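PDB 3K89: malonyl CoA-ACP transacylase from Xanthomonas oryzae pv. oryzae, which probably transfers the malonyl group from malonyl-CoA to holo-acyl carrier protein, the step that supplies malonyl-ACP for fatty acid synthesis. Local coordinates for residues 8-13 against 88-93; 230-235 against 247-252. All coordinates share one frame; numbering follows the deposited sequence.

Contact 1: residues 8-13 against 88-93; sequences FVFPGQ and ALLAGH
Phe8, Val9 and Phe10 run parallel to Leu90, Ala91 and Gly92, and the two strands exchange backbone hydrogen bonds from end to end. The chain of bonds opens with Phe8 N to Leu89 O at 3.2 Å and closes with His93 N to Phe10 O at 3.0 Å. Between them Ala91 O accepts from Phe10 N and also receives the CA-H of Val9, with CA 3.1 Å from the oxygen. Packing is tight on the face of Phe8, Phe10 and Leu90: Leu90 CD2 lies 3.8 Å from Phe8 CB and meets Phe10 CE1 at the ring edge, near the ring plane. With CG anti to its carbonyl carbon (chi1 -59°), Phe10 brings CD1 to 3.4 Å from Ala91 O. Across the other face Val9 CG1 and Ala91 CB are looser, 4.4 Å apart. Beyond Gly92 the segments enter loops, where Gly12 CA, 3.6 Å from His93 O, makes a longer CA-H...O contact near a glycerol, probably from the crystallisation liquor, held by Gly12 and Gln13. These are inner strands of the parallel sheet: strand 273-276 flanks 6-10, helix 95-103 packs on Phe10 and Leu90, and helix 282-290 meets Val9.

Contact 2: residues 230-235 against 247-252; sequences VVQNVD and QALVEQ
Val234 approaches Gln252 most closely in the backbone, CA to CA 4.9 Å, where the turn after the short, weakly bonded strand 231-232 comes up against helix 242-254. One ordered water bridges the main chains: it accepts from Val234 N at 2.9 Å and donates to Ala248 O, an oxygen that also receives the helical N-H of Gln252. Among the side chains, Val234 fits against one flank of the helix. Its CG1, placed between the backbone N and the carbonyl carbon (chi1 66°), lies 4.0 Å from Ala248 CB, while CG2 reaches Glu251 CB at 3.8 Å. The carboxylate of Glu251 is in turn engaged within the helix, where Gln247 NE2 donates to OE2 at 2.9 Å from the anti side, 32° out of the carboxylate plane. Gln232 extends its chain so that its terminal amide lies over the Ala248 methyl, crossing Leu249 at about a right angle. Asn233 and Gln252 pass obliquely with their amide planes only 17° apart, and Asn233 OD1 stands 3.1 Å from Gln252 NE2. Both amides have firm partners elsewhere: Asn233 OD1 accepts from Ser94 N and ND2 donates to Gly92 O, whereas Gln252 binds Arg119 through OE1 and Ser94 O through NE2. The backbone O of Gln252 accepts a hydrogen bond from ND1 of His203. Two polar side chains, Asn233 and Gln252, held beside Ser94 in what is probably a nucleophile elbow, are consistent with a second shell around the predicted Ser-His active site of a FabD-type acyltransferase.

How the contacts relate
Both contacts are buried, yet they illustrate two ways of building around one site. The centre of contact 1 lies about 7 Å from the centre of the chain, in the central sheet, and this contact relies on regular main-chain bonding backed by apolar side chains. Contact 2, whose centre lies about 12 Å from the centre of the chain, joins a turn to a helix through a water, amides and limited apolar packing, and has more partly exposed residues, Val234 and Glu251, than contact 1, where His93 is one. The two meet directly: Leu90 O lies 2.9 Å from Val231 N, a probable hydrogen bond. Segment 230-235 thus ties strand 86-92 to helix 242-254 beside predicted active-site Ser94.

Contact 1: residues 8-13 against 88-93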
ATOM      1  N   PHE A   8      10.935  -6.481  -3.877  1.00 11.58           N
ATOM      2  CA  PHE A   8      10.066  -6.597  -2.699  1.00 10.94           C
ATOM      3  C   PHE A   8       8.940  -5.589  -2.878  1.00 10.79           C
ATOM      4  O   PHE A   8       9.182  -4.469  -3.353  1.00 10.89           O
ATOM      5  CB  PHE A   8      10.826  -6.263  -1.417  1.00 11.05           C
ATOM      6  CG  PHE A   8      11.436  -7.455  -0.735  1.00 10.57           C
ATOM      7  CD1 PHE A   8      12.089  -8.442  -1.477  1.00 12.55           C
ATOM      8  CD2 PHE A   8      11.397  -7.564   0.651  1.00 11.93           C
ATOM      9  CE1 PHE A   8      12.665  -9.537  -0.826  1.00 13.98           C
ATOM     10  CE2 PHE A   8      11.971  -8.648   1.309  1.00 13.42           C
ATOM     11  CZ  PHE A   8      12.605  -9.639   0.565  1.00 13.27           C
ATOM     12  N   VAL A   9       7.728  -6.006  -2.506  1.00  9.80           N
ATOM     13  CA  VAL A   9       6.546  -5.104  -2.509  1.00  9.73           C
ATOM     14  C   VAL A   9       5.946  -5.085  -1.111  1.00  9.61           C
ATOM     15  O   VAL A   9       5.987  -6.093  -0.408  1.00 10.05           O
ATOM     16  CB  VAL A   9       5.470  -5.472  -3.575  1.00 10.05           C
ATOM     17  CG1 VAL A   9       6.031  -5.314  -5.006  1.00 11.30           C
ATOM     18  CG2 VAL A   9       4.896  -6.871  -3.367  1.00  9.55           C
ATOM     19  N   PHE A  10       5.372  -3.939  -0.722  1.00  9.42           N
ATOM     20  CA  PHE A  10       4.872  -3.778   0.642  1.00  9.17           C
ATOM     21  C   PHE A  10       3.389  -3.468   0.620  1.00  8.84           C
ATOM     22  O   PHE A  10       2.946  -2.626  -0.159  1.00  8.81           O
ATOM     23  CB  PHE A  10       5.645  -2.656   1.346  1.00  8.62           C
ATOM     24  CG  PHE A  10       7.132  -2.912   1.403  1.00  9.27           C
ATOM     25  CD1 PHE A  10       7.962  -2.547   0.331  1.00 10.58           C
ATOM     26  CD2 PHE A  10       7.686  -3.568   2.507  1.00 11.95           C
ATOM     27  CE1 PHE A  10       9.360  -2.829   0.387  1.00  9.49           C
ATOM     28  CE2 PHE A  10       9.066  -3.830   2.584  1.00 11.43           C
ATOM     29  CZ  PHE A  10       9.901  -3.473   1.513  1.00  9.58           C
ATOM     30  N   PRO A  11       2.611  -4.180   1.452  1.00  9.27           N
ATOM     31  CA  PRO A  11       1.156  -4.027   1.427  1.00  9.46           C
ATOM     32  C   PRO A  11       0.631  -2.776   2.119  1.00  9.63           C
ATOM     33  O   PRO A  11       1.327  -2.144   2.908  1.00  9.68           O
ATOM     34  CB  PRO A  11       0.666  -5.263   2.183  1.00 10.65           C
ATOM     35  CG  PRO A  11       1.749  -5.508   3.172  1.00 10.94           C
ATOM     36  CD  PRO A  11       3.039  -5.213   2.413  1.00  9.80           C
ATOM     37  N   GLY A  12      -0.624  -2.456   1.820  1.00  9.88           N
ATOM     38  CA  GLY A  12      -1.246  -1.269   2.390  1.00 10.11           C
ATOM     39  C   GLY A  12      -2.604  -1.612   2.969  1.00 10.03           C
ATOM     40  O   GLY A  12      -2.905  -2.782   3.240  1.00 10.27           O
ATOM     41  N   GLN A  13      -3.396  -0.563   3.179  1.00 10.83           N
ATOM     42  CA  GLN A  13      -4.729  -0.679   3.766  1.00 11.36           C
ATOM     43  C   GLN A  13      -5.519  -1.845   3.181  1.00 12.24           C
ATOM     44  O   GLN A  13      -5.676  -1.954   1.958  1.00 13.27           O
ATOM     45  CB  GLN A  13      -5.496   0.634   3.542  1.00 10.89           C
ATOM     46  CG  GLN A  13      -6.830   0.734   4.351  1.00 11.44           C
ATOM     47  CD  GLN A  13      -6.572   1.119   5.808  1.00 11.18           C
ATOM     48  OE1 GLN A  13      -5.718   1.953   6.091  1.00 13.09           O
ATOM     49  NE2 GLN A  13      -7.336   0.530   6.727  1.00 15.19           N
ATOM     50  N   ALA A  88      16.560  -5.778  -6.051  1.00 16.32           N
ATOM     51  CA  ALA A  88      17.109  -4.731  -6.891  1.00 15.96           C
ATOM     52  C   ALA A  88      16.156  -3.545  -6.990  1.00 15.64           C
ATOM     53  O   ALA A  88      16.586  -2.425  -7.298  1.00 16.13           O
ATOM     54  CB  ALA A  88      17.420  -5.262  -8.275  1.00 16.26           C
ATOM     55  N   LEU A  89      14.864  -3.798  -6.745  1.00 14.55           N
ATOM     56  CA  LEU A  89      13.841  -2.746  -6.791  1.00 13.06           C
ATOM     57  C   LEU A  89      12.784  -2.985  -5.720  1.00 12.37           C
ATOM     58  O   LEU A  89      12.575  -4.121  -5.310  1.00 12.32           O
ATOM     59  CB  LEU A  89      13.163  -2.740  -8.153  1.00 13.23           C
ATOM     60  CG  LEU A  89      14.000  -2.354  -9.380  1.00 14.13           C
ATOM     61  CD1 LEU A  89      13.279  -2.705 -10.669  1.00 15.11           C
ATOM     62  CD2 LEU A  89      14.382  -0.868  -9.356  1.00 16.70           C
ATOM     63  N   LEU A  90      12.131  -1.901  -5.297  1.00 11.53           N
ATOM     64  CA  LEU A  90      11.028  -1.938  -4.325  1.00 11.27           C
ATOM     65  C   LEU A  90       9.803  -1.211  -4.884  1.00 10.99           C
ATOM     66  O   LEU A  90       9.917  -0.347  -5.759  1.00 11.81           O
ATOM     67  CB  LEU A  90      11.434  -1.225  -3.034  1.00 10.44           C
ATOM     68  CG  LEU A  90      12.770  -1.594  -2.390  1.00 10.08           C
ATOM     69  CD1 LEU A  90      13.013  -0.684  -1.189  1.00 12.18           C
ATOM     70  CD2 LEU A  90      12.778  -3.037  -1.932  1.00 11.01           C
ATOM     71  N   ALA A  91       8.628  -1.566  -4.367  1.00 10.13           N
ATOM     72  CA  ALA A  91       7.404  -0.785  -4.593  1.00  9.95           C
ATOM     73  C   ALA A  91       6.432  -1.109  -3.457  1.00  9.52           C
ATOM     74  O   ALA A  91       6.635  -2.056  -2.713  1.00  9.84           O
ATOM     75  CB  ALA A  91       6.779  -1.106  -5.949  1.00 10.77           C
ATOM     76  N   GLY A  92       5.378  -0.326  -3.312  1.00  9.43           N
ATOM     77  CA  GLY A  92       4.373  -0.684  -2.315  1.00  8.39           C
ATOM     78  C   GLY A  92       3.074  -0.030  -2.656  1.00  8.71           C
ATOM     79  O   GLY A  92       3.067   0.958  -3.390  1.00  9.61           O
ATOM     80  N   HIS A  93       1.986  -0.562  -2.114  1.00  8.91           N
ATOM     81  CA  HIS A  93       0.670  -0.125  -2.515  1.00  9.15           C
ATOM     82  C   HIS A  93       0.159   0.938  -1.561  1.00  9.47           C
ATOM     83  O   HIS A  93      -0.143   0.628  -0.416  1.00  9.03           O
ATOM     84  CB  HIS A  93      -0.270  -1.333  -2.552  1.00 10.63           C
ATOM     85  CG  HIS A  93      -1.547  -1.075  -3.287  1.00 10.79           C
ATOM     86  ND1 HIS A  93      -2.486  -0.165  -2.847  1.00 10.78           N
ATOM     87  CD2 HIS A  93      -2.037  -1.607  -4.430  1.00 12.44           C
ATOM     88  CE1 HIS A  93      -3.505  -0.146  -3.691  1.00 11.81           C
ATOM     89  NE2 HIS A  93      -3.252  -1.006  -4.670  1.00 12.23           N
TER

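Contact 2: residues 230-235 against 247-252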
ATOM      1  N   VAL A 230      12.851   2.916  -5.617  1.00 11.16           N
ATOM      2  CA  VAL A 230      11.422   2.678  -5.376  1.00 10.45           C
ATOM      3  C   VAL A 230      10.589   3.105  -6.588  1.00 10.03           C
ATOM      4  O   VAL A 230      10.579   4.286  -6.985  1.00 10.12           O
ATOM      5  CB  VAL A 230      10.957   3.404  -4.091  1.00 10.12           C
ATOM      6  CG1 VAL A 230       9.476   3.147  -3.829  1.00 10.28           C
ATOM      7  CG2 VAL A 230      11.782   2.948  -2.900  1.00 10.49           C
ATOM      8  N   VAL A 231       9.917   2.129  -7.190  1.00  9.83           N
ATOM      9  CA  VAL A 231       8.956   2.408  -8.259  1.00 10.17           C
ATOM     10  C   VAL A 231       7.662   2.938  -7.622  1.00 10.27           C
ATOM     11  O   VAL A 231       7.020   2.214  -6.858  1.00 11.30           O
ATOM     12  CB  VAL A 231       8.672   1.134  -9.078  1.00 10.97           C
ATOM     13  CG1 VAL A 231       7.652   1.425 -10.165  1.00 11.78           C
ATOM     14  CG2 VAL A 231       9.967   0.592  -9.672  1.00 11.12           C
ATOM     15  N   GLN A 232       7.310   4.193  -7.921  1.00  9.74           N
ATOM     16  CA  GLN A 232       6.224   4.900  -7.216  1.00  9.66           C
ATOM     17  C   GLN A 232       4.887   4.784  -7.945  1.00 10.15           C
ATOM     18  O   GLN A 232       4.831   4.658  -9.167  1.00 10.14           O
ATOM     19  CB  GLN A 232       6.644   6.337  -6.958  1.00  9.36           C
ATOM     20  CG  GLN A 232       7.735   6.392  -5.886  1.00  9.29           C
ATOM     21  CD  GLN A 232       8.035   7.790  -5.389  1.00 11.41           C
ATOM     22  OE1 GLN A 232       7.325   8.335  -4.510  1.00 13.94           O
ATOM     23  NE2 GLN A 232       9.116   8.366  -5.896  1.00  8.70           N
ATOM     24  N   ASN A 233       3.806   4.783  -7.170  1.00  9.22           N
ATOM     25  CA  ASN A 233       2.457   4.486  -7.661  1.00  9.22           C
ATOM     26  C   ASN A 233       1.878   5.482  -8.648  1.00  9.66           C
ATOM     27  O   ASN A 233       1.030   5.115  -9.473  1.00  9.63           O
ATOM     28  CB  ASN A 233       1.441   4.470  -6.491  1.00  8.64           C
ATOM     29  CG  ASN A 233       1.626   3.300  -5.481  1.00  8.47           C
ATOM     30  OD1 ASN A 233       1.058   3.364  -4.394  1.00  9.87           O
ATOM     31  ND2 ASN A 233       2.344   2.237  -5.845  1.00  8.04           N
ATOM     32  N   VAL A 234       2.234   6.759  -8.516  1.00 10.28           N
ATOM     33  CA  VAL A 234       1.500   7.773  -9.284  1.00 11.00           C
ATOM     34  C   VAL A 234       1.742   7.569 -10.787  1.00 11.13           C
ATOM     35  O   VAL A 234       0.849   7.800 -11.598  1.00 11.59           O
ATOM     36  CB  VAL A 234       1.831   9.215  -8.827  1.00 10.54           C
ATOM     37  CG1 VAL A 234       3.304   9.599  -9.112  1.00 11.54           C
ATOM     38  CG2 VAL A 234       0.870  10.222  -9.487  1.00 13.16           C
ATOM     39  N   ASP A 235       2.944   7.121 -11.142  1.00 11.55           N
ATOM     40  CA  ASP A 235       3.303   6.990 -12.551  1.00 12.50           C
ATOM     41  C   ASP A 235       4.156   5.772 -12.884  1.00 13.30           C
ATOM     42  O   ASP A 235       4.688   5.666 -14.005  1.00 13.55           O
ATOM     43  CB  ASP A 235       3.997   8.280 -13.012  1.00 13.17           C
ATOM     44  CG  ASP A 235       5.287   8.565 -12.258  1.00 13.71           C
ATOM     45  OD1 ASP A 235       5.997   9.521 -12.656  1.00 17.13           O
ATOM     46  OD2 ASP A 235       5.609   7.838 -11.294  1.00 12.47           O
ATOM     47  N   GLN A 247       7.265  14.984  -4.220  1.00 11.90           N
ATOM     48  CA  GLN A 247       6.193  15.428  -5.112  1.00 12.37           C
ATOM     49  C   GLN A 247       5.349  14.239  -5.590  1.00 11.70           C
ATOM     50  O   GLN A 247       4.123  14.333  -5.678  1.00 11.92           O
ATOM     51  CB  GLN A 247       6.747  16.213  -6.315  1.00 12.24           C
ATOM     52  CG  GLN A 247       5.676  16.749  -7.303  1.00 15.45           C
ATOM     53  CD  GLN A 247       4.617  17.644  -6.664  1.00 19.72           C
ATOM     54  OE1 GLN A 247       4.835  18.246  -5.612  1.00 23.11           O
ATOM     55  NE2 GLN A 247       3.455  17.726  -7.305  1.00 23.20           N
ATOM     56  N   ALA A 248       6.011  13.116  -5.873  1.00 11.21           N
ATOM     57  CA  ALA A 248       5.298  11.919  -6.292  1.00 11.17           C
ATOM     58  C   ALA A 248       4.436  11.353  -5.177  1.00 10.68           C
ATOM     59  O   ALA A 248       3.402  10.743  -5.469  1.00 10.85           O
ATOM     60  CB  ALA A 248       6.268  10.847  -6.810  1.00 10.78           C
ATOM     61  N   LEU A 249       4.843  11.549  -3.912  1.00 10.50           N
ATOM     62  CA  LEU A 249       4.016  11.163  -2.767  1.00 10.04           C
ATOM     63  C   LEU A 249       2.821  12.096  -2.555  1.00  9.87           C
ATOM     64  O   LEU A 249       1.732  11.648  -2.168  1.00 10.16           O
ATOM     65  CB  LEU A 249       4.836  11.102  -1.471  1.00  9.63           C
ATOM     66  CG  LEU A 249       5.880   9.988  -1.439  1.00 10.16           C
ATOM     67  CD1 LEU A 249       6.848  10.247  -0.295  1.00 10.72           C
ATOM     68  CD2 LEU A 249       5.229   8.583  -1.274  1.00 10.36           C
ATOM     69  N   VAL A 250       3.021  13.385  -2.811  1.00 10.06           N
ATOM     70  CA  VAL A 250       1.904  14.335  -2.742  1.00 10.69           C
ATOM     71  C   VAL A 250       0.861  13.960  -3.813  1.00 10.60           C
ATOM     72  O   VAL A 250      -0.333  13.788  -3.515  1.00  9.75           O
ATOM     73  CB  VAL A 250       2.390  15.787  -2.920  1.00 10.78           C
ATOM     74  CG1 VAL A 250       1.181  16.740  -3.138  1.00 11.84           C
ATOM     75  CG2 VAL A 250       3.184  16.218  -1.691  1.00 11.38           C
ATOM     76  N   GLU A 251       1.316  13.827  -5.058  1.00 10.47           N
ATOM     77  CA  GLU A 251       0.448  13.443  -6.164  1.00 11.25           C
ATOM     78  C   GLU A 251      -0.192  12.086  -5.944  1.00 11.13           C
ATOM     79  O   GLU A 251      -1.355  11.895  -6.312  1.00 10.82           O
ATOM     80  CB  GLU A 251       1.221  13.440  -7.472  1.00 12.09           C
ATOM     81  CG  GLU A 251       1.680  14.816  -7.880  1.00 13.64           C
ATOM     82  CD  GLU A 251       2.625  14.755  -9.079  1.00 18.50           C
ATOM     83  OE1 GLU A 251       2.938  13.646  -9.568  1.00 24.45           O
ATOM     84  OE2 GLU A 251       3.074  15.821  -9.515  1.00 22.59           O
ATOM     85  N   GLN A 252       0.555  11.143  -5.352  1.00 10.26           N
ATOM     86  CA  GLN A 252       0.014   9.820  -5.044  1.00  9.86           C
ATOM     87  C   GLN A 252      -1.336   9.905  -4.335  1.00 10.50           C
ATOM     88  O   GLN A 252      -2.226   9.096  -4.603  1.00 11.29           O
ATOM     89  CB  GLN A 252       0.990   9.026  -4.154  1.00  9.06           C
ATOM     90  CG  GLN A 252       0.660   7.541  -4.079  1.00  9.10           C
ATOM     91  CD  GLN A 252       0.891   6.946  -2.710  1.00  9.64           C
ATOM     92  OE1 GLN A 252       0.390   7.466  -1.709  1.00 11.07           O
ATOM     93  NE2 GLN A 252       1.633   5.831  -2.646  1.00  8.19           N
TER
HETATM   94  O   HOH W   1       3.558   7.909  -6.147  1.00 10.20           O